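Local coordinates for IPT/TIG domain-containing protein BACOVA_02650 (Bacteroides ovatus, PDB 5E7H) that binds polysaccharide at the bacterial cell surface and probably captures xyloglucan before its transport into the periplasm for degradation, at residues 166-171 with 192-197; 160-165 with 177-182. All blocks are in the same frame, centred on the assembly; numbering follows the deposited sequence.

Contact 1 of 2, residues 166-171 with 192-197. With FMT (formic acid), chain C; FMT (formic acid), chain D.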
loop_
_atom_site.group_PDB
_atom_site.type_symbol
_atom_site.label_atom_id
_atom_site.label_comp_id
_atom_site.label_asym_id
_atom_site.label_seq_id
_atom_site.Cartn_x
_atom_site.Cartn_y
_atom_site.Cartn_z
ATOM N N CYS A 166 2.494 0.182 4.223
ATOM C CA CYS A 166 3.340 -0.441 5.238
ATOM C C CYS A 166 4.155 0.624 5.961
ATOM O O CYS A 166 4.642 1.570 5.334
ATOM C CB CYS A 166 4.243 -1.450 4.585
ATOM S SG CYS A 166 5.242 -2.433 5.728
ATOM N N PHE A 167 4.287 0.482 7.275
ATOM C CA PHE A 167 5.150 1.337 8.078
ATOM C C PHE A 167 6.155 0.459 8.794
ATOM O O PHE A 167 5.763 -0.427 9.540
ATOM C CB PHE A 167 4.322 2.147 9.087
ATOM C CG PHE A 167 5.146 3.056 9.988
ATOM C CD1 PHE A 167 5.941 2.531 11.005
ATOM C CD2 PHE A 167 5.072 4.432 9.851
ATOM C CE1 PHE A 167 6.694 3.376 11.838
ATOM C CE2 PHE A 167 5.809 5.275 10.700
ATOM C CZ PHE A 167 6.609 4.731 11.684
ATOM N N VAL A 168 7.437 0.710 8.551
ATOM C CA VAL A 168 8.519 -0.001 9.234
ATOM C C VAL A 168 9.247 0.985 10.154
ATOM O O VAL A 168 9.750 2.021 9.691
ATOM C CB VAL A 168 9.511 -0.610 8.231
ATOM C CG1 VAL A 168 10.725 -1.233 8.968
ATOM C CG2 VAL A 168 8.809 -1.625 7.317
ATOM N N LYS A 169 9.308 0.701 11.455
ATOM C CA LYS A 169 9.953 1.623 12.394
ATOM C C LYS A 169 11.453 1.741 12.141
ATOM O O LYS A 169 12.004 2.868 12.117
ATOM C CB LYS A 169 9.708 1.184 13.842
ATOM C CG LYS A 169 10.300 2.119 14.909
ATOM C CD LYS A 169 9.488 3.387 15.006
ATOM C CE LYS A 169 10.084 4.365 16.012
ATOM N NZ LYS A 169 9.932 3.864 17.397
ATOM N N GLU A 170 12.124 0.589 12.022
ATOM C CA GLU A 170 13.581 0.515 11.843
ATOM C C GLU A 170 13.891 -0.674 10.974
ATOM O O GLU A 170 13.173 -1.677 11.016
ATOM C CB GLU A 170 14.328 0.345 13.181
ATOM C CG GLU A 170 13.882 1.209 14.344
ATOM C CD GLU A 170 14.537 2.580 14.366
ATOM O OE1 GLU A 170 15.229 2.936 13.386
ATOM O OE2 GLU A 170 14.362 3.298 15.376
ATOM N N VAL A 171 14.977 -0.598 10.210
ATOM C CA VAL A 171 15.370 -1.748 9.425
ATOM C C VAL A 171 15.778 -2.874 10.365
ATOM O O VAL A 171 16.207 -2.642 11.512
ATOM C CB VAL A 171 16.520 -1.430 8.451
ATOM C CG1 VAL A 171 16.036 -0.438 7.379
ATOM C CG2 VAL A 171 17.710 -0.909 9.190
ATOM N N TYR A 192 9.720 -12.200 2.171
ATOM C CA TYR A 192 9.523 -10.817 1.742
ATOM C C TYR A 192 9.903 -9.814 2.814
ATOM O O TYR A 192 9.477 -9.924 3.962
ATOM C CB TYR A 192 8.065 -10.588 1.329
ATOM C CG TYR A 192 7.793 -9.187 0.818
ATOM C CD1 TYR A 192 8.289 -8.781 -0.406
ATOM C CD2 TYR A 192 7.068 -8.265 1.567
ATOM C CE1 TYR A 192 8.065 -7.496 -0.880
ATOM C CE2 TYR A 192 6.839 -6.975 1.088
ATOM C CZ TYR A 192 7.354 -6.611 -0.125
ATOM O OH TYR A 192 7.165 -5.327 -0.614
ATOM N N VAL A 193 10.707 -8.831 2.416
ATOM C CA VAL A 193 10.994 -7.672 3.240
ATOM C C VAL A 193 10.342 -6.450 2.567
ATOM O O VAL A 193 10.633 -6.190 1.403
ATOM C CB VAL A 193 12.507 -7.444 3.398
ATOM C CG1 VAL A 193 12.792 -6.229 4.263
ATOM C CG2 VAL A 193 13.175 -8.712 3.991
ATOM N N PRO A 194 9.466 -5.734 3.287
ATOM C CA PRO A 194 8.787 -4.569 2.685
ATOM C C PRO A 194 9.738 -3.562 2.067
ATOM O O PRO A 194 10.702 -3.153 2.721
ATOM C CB PRO A 194 8.046 -3.961 3.860
ATOM C CG PRO A 194 7.737 -5.143 4.744
ATOM C CD PRO A 194 8.966 -5.999 4.649
ATOM N N VAL A 195 9.485 -3.215 0.803
ATOM C CA VAL A 195 10.238 -2.176 0.103
ATOM C C VAL A 195 9.248 -1.266 -0.608
ATOM O O VAL A 195 8.189 -1.681 -1.041
ATOM C CB VAL A 195 11.250 -2.734 -0.915
ATOM C CG1 VAL A 195 12.405 -3.437 -0.203
ATOM C CG2 VAL A 195 10.580 -3.668 -1.907
ATOM N N SER A 196 9.638 -0.015 -0.751
ATOM C CA SER A 196 8.768 0.981 -1.357
ATOM C C SER A 196 8.632 0.815 -2.865
ATOM O O SER A 196 9.635 0.651 -3.572
ATOM C CB SER A 196 9.315 2.375 -1.046
ATOM O OG SER A 196 8.688 3.341 -1.869
ATOM N N SER A 197 7.400 0.899 -3.359
ATOM C CA SER A 197 7.162 0.880 -4.800
ATOM C C SER A 197 7.692 2.151 -5.463
ATOM O O SER A 197 7.930 2.185 -6.673
ATOM C CB SER A 197 5.681 0.723 -5.086
ATOM O OG SER A 197 4.924 1.799 -4.568
HETATM C C FMT C . 7.391 5.721 19.332
HETATM O O1 FMT C . 8.005 6.794 19.110
HETATM O O2 FMT C . 6.949 5.058 18.358
HETATM C C FMT D . 11.971 6.732 19.337
HETATM O O1 FMT D . 10.735 6.488 19.361
HETATM O O2 FMT D . 12.798 5.788 19.461
#
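Chi1 of Cys166, -174°, sets SG anti to the backbone N and beside the carbonyl carbon, and this rotation carries the sulfur to the ring of Pro194. Cys166 SG lies 3.7 Å from Pro194 CB and 3.8 Å from Pro194 CG, so the thiol rests against two neighbouring ring carbons at once. Two residues further along the strand, Val168 points to the same side, and Val168 CG2 comes within 4.2 Å of Pro194 CB. The proline is thus met by a sulfur and a methyl group from one strand, a small and wholly apolar contact that is buried. These pieces belong to the xyloglucan-binding domain, a sandwich of antiparallel sheets: residues 166-168 end strand 160-168, whereas the segment 192-197 is a loop leading out of strand 189-192 toward strand 207-213. Met208 of that last strand also packs on Pro194, and Thr202 OG1 is hydrogen-bonded to Pro194 O. The Tyr192 side chain runs forward along its own segment, so that Val195 N gives a weak bond of 3.4 Å to Tyr192 OH. Just past the strand end, the Lys169 chain, bent at chi2 and chi4, brings NZ to two formic acid molecules, probably from the crystallisation liquor. Lys169 NZ makes a weak bond of 3.4 Å to O1 of the formic acid of chain D and a similar one to O2 of that of chain C. A leucine in place of Lys169 would probably leave both formic acids without this donor and deprive Glu249 of its long, weak ion-pair partner.

Contact 2 of 2, residues 160-165 with 177-182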
loop_
_atom_site.group_PDB
_atom_site.type_symbol
_atom_site.label_atom_id
_atom_site.label_comp_id
_atom_site.label_asym_id
_atom_site.label_seq_id
_atom_site.Cartn_x
_atom_site.Cartn_y
_atom_site.Cartn_z
ATOM N N LEU A 160 -2.324 -8.065 -12.834
ATOM C CA LEU A 160 -2.769 -7.503 -11.553
ATOM C C LEU A 160 -1.622 -7.430 -10.545
ATOM O O LEU A 160 -0.681 -8.230 -10.594
ATOM C CB LEU A 160 -3.916 -8.354 -10.971
ATOM C CG LEU A 160 -5.170 -8.423 -11.847
ATOM C CD1 LEU A 160 -6.160 -9.418 -11.257
ATOM C CD2 LEU A 160 -5.817 -7.056 -11.994
ATOM N N LYS A 161 -1.734 -6.511 -9.598
ATOM C CA LYS A 161 -0.783 -6.429 -8.499
ATOM C C LYS A 161 -1.493 -6.279 -7.173
ATOM O O LYS A 161 -2.615 -5.761 -7.094
ATOM C CB LYS A 161 0.221 -5.281 -8.717
ATOM C CG LYS A 161 -0.364 -3.935 -8.950
ATOM C CD LYS A 161 0.730 -2.944 -9.394
ATOM C CE LYS A 161 0.126 -1.591 -9.598
ATOM N NZ LYS A 161 1.164 -0.585 -10.001
ATOM N N LEU A 162 -0.834 -6.761 -6.130
ATOM C CA LEU A 162 -1.254 -6.550 -4.750
ATOM C C LEU A 162 -0.487 -5.361 -4.215
ATOM O O LEU A 162 0.743 -5.362 -4.240
ATOM C CB LEU A 162 -0.973 -7.779 -3.894
ATOM C CG LEU A 162 -1.280 -7.650 -2.411
ATOM C CD1 LEU A 162 -2.784 -7.578 -2.178
ATOM C CD2 LEU A 162 -0.676 -8.803 -1.651
ATOM N N GLN A 163 -1.215 -4.366 -3.726
ATOM C CA GLN A 163 -0.622 -3.185 -3.094
ATOM C C GLN A 163 -1.088 -3.131 -1.659
ATOM O O GLN A 163 -2.182 -3.603 -1.322
ATOM C CB GLN A 163 -1.037 -1.884 -3.786
ATOM C CG GLN A 163 -0.527 -1.666 -5.153
ATOM C CD GLN A 163 -0.968 -0.306 -5.679
ATOM O OE1 GLN A 163 -2.027 0.217 -5.302
ATOM N NE2 GLN A 163 -0.164 0.260 -6.544
ATOM N N PHE A 164 -0.297 -2.487 -0.815
ATOM C CA PHE A 164 -0.716 -2.235 0.563
ATOM C C PHE A 164 0.167 -1.144 1.103
ATOM O O PHE A 164 1.236 -0.898 0.558
ATOM C CB PHE A 164 -0.632 -3.491 1.454
ATOM C CG PHE A 164 0.687 -4.220 1.408
ATOM C CD1 PHE A 164 0.938 -5.200 0.445
ATOM C CD2 PHE A 164 1.673 -3.963 2.354
ATOM C CE1 PHE A 164 2.158 -5.885 0.414
ATOM C CE2 PHE A 164 2.877 -4.655 2.329
ATOM C CZ PHE A 164 3.121 -5.593 1.361
ATOM N N GLU A 165 -0.277 -0.522 2.173
ATOM C CA GLU A 165 0.542 0.469 2.857
ATOM C C GLU A 165 1.261 -0.236 3.978
ATOM O O GLU A 165 0.705 -1.129 4.626
ATOM C CB GLU A 165 -0.313 1.600 3.390
ATOM C CG GLU A 165 0.125 2.977 2.930
ATOM C CD GLU A 165 0.043 3.184 1.422
ATOM O OE1 GLU A 165 0.636 4.163 0.940
ATOM O OE2 GLU A 165 -0.640 2.408 0.732
ATOM N N PHE A 177 8.489 -11.807 5.825
ATOM C CA PHE A 177 7.053 -11.997 5.757
ATOM C C PHE A 177 6.657 -12.956 4.653
ATOM O O PHE A 177 7.296 -13.022 3.596
ATOM C CB PHE A 177 6.341 -10.658 5.541
ATOM C CG PHE A 177 6.461 -9.730 6.708
ATOM C CD1 PHE A 177 5.528 -9.758 7.739
ATOM C CD2 PHE A 177 7.534 -8.860 6.816
ATOM C CE1 PHE A 177 5.652 -8.927 8.845
ATOM C CE2 PHE A 177 7.653 -8.016 7.922
ATOM C CZ PHE A 177 6.714 -8.061 8.936
ATOM N N GLN A 178 5.603 -13.706 4.936
ATOM C CA GLN A 178 4.898 -14.525 3.951
ATOM C C GLN A 178 3.524 -13.915 3.736
ATOM O O GLN A 178 2.843 -13.566 4.693
ATOM C CB GLN A 178 4.777 -15.979 4.436
ATOM C CG GLN A 178 3.918 -16.860 3.529
ATOM C CD GLN A 178 3.657 -18.222 4.078
ATOM O OE1 GLN A 178 3.927 -18.533 5.243
ATOM N NE2 GLN A 178 3.115 -19.060 3.226
ATOM N N ILE A 179 3.108 -13.785 2.477
ATOM C CA ILE A 179 1.731 -13.405 2.150
ATOM C C ILE A 179 1.125 -14.550 1.327
ATOM O O ILE A 179 1.686 -14.957 0.294
ATOM C CB ILE A 179 1.652 -12.087 1.371
ATOM C CG1 ILE A 179 2.283 -10.951 2.195
ATOM C CG2 ILE A 179 0.194 -11.772 1.041
ATOM C CD1 ILE A 179 2.322 -9.572 1.479
ATOM N N ALA A 180 0.007 -15.085 1.807
ATOM C CA ALA A 180 -0.656 -16.226 1.172
ATOM C C ALA A 180 -2.120 -15.878 0.958
ATOM O O ALA A 180 -2.698 -15.114 1.731
ATOM C CB ALA A 180 -0.531 -17.462 2.018
ATOM N N MET A 181 -2.717 -16.439 -0.090
ATOM C CA MET A 181 -4.143 -16.297 -0.343
ATOM C C MET A 181 -4.783 -17.656 -0.643
ATOM O O MET A 181 -4.157 -18.544 -1.233
ATOM C CB MET A 181 -4.388 -15.351 -1.511
ATOM C CG MET A 181 -4.053 -13.909 -1.230
ATOM S SD MET A 181 -4.259 -12.947 -2.731
ATOM C CE MET A 181 -3.826 -11.339 -2.103
ATOM N N CYS A 182 -6.041 -17.791 -0.244
ATOM C CA CYS A 182 -6.881 -18.963 -0.553
ATOM C C CYS A 182 -6.306 -20.287 -0.061
ATOM O O CYS A 182 -6.578 -21.354 -0.628
ATOM C CB CYS A 182 -7.131 -19.072 -2.049
ATOM S SG CYS A 182 -7.855 -17.593 -2.773
#
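Leu162 and Ile179 reach toward each other tip to tip, Leu162 CD2 standing 4.1 Å from Ile179 CG2. Their strands lie in different sheets of a beta-sandwich, the xyloglucan-binding domain, and the contact spans its hydrophobic core: the segment axes approach no closer than 11.5 Å, and their directions differ by 128°, so side chains alone bridge the gap. Leu162 serves two partners. With CG anti to the backbone N (chi1 176°), its branched end projects across the interior, where Leu162 CD1 is 3.9 Å from Met181 CE. Met181 CE is also 4.1 Å from Leu162 CD2, so the end of the methionine sits against both branches of the leucine. Met181 gets there by a chain that runs extended beyond CG. Ile179 splits its two branches: CG2 meets Leu162, and CD1 at the end of the longer one reaches the ring of Phe164. Ile179 CD1 approaches that ring obliquely, 3.8 Å from Phe164 CE1 and 4.1 Å from Phe164 CZ.

Further out, each strand is held by its own sheet. Backbone hydrogen bonds join Leu162 to Val212 and Phe164 to Cys210 in strand 207-213, and the ring of Phe164 meets that of Phe255 with planes inclined by about 30°. On the other side Met181 packs on Ile234 of strand 233-240. The face of strand 160-165 turned from the core carries polar side chains that are nonetheless buried: Gln163 OE1 accepts hydrogen bonds from Arg256 NE and Thr11 OG1, and Glu165 OE2 forms a salt bridge with Arg256 NH2.

Overall arrangement
Both contacts are buried and apolar, and both draw on strand 160-168 of the xyloglucan-binding domain, but they use different ends of it. Contact 2 joins that strand to one in the facing sheet, with long aliphatic, aromatic and thioether groups spanning the core. Contact 1 sets the strand's later part against a loop, where a single proline meets a thiol and a valine methyl; past the strand its segment runs on to exposed Glu170 and Val171, while the touching residues stay buried. Their centres are 14 Å apart, yet they touch: Tyr192 O and Phe177 N make a probable hydrogen bond of 2.8 Å, and Tyr192 CE2 packs 4.0 Å from Phe164 CZ.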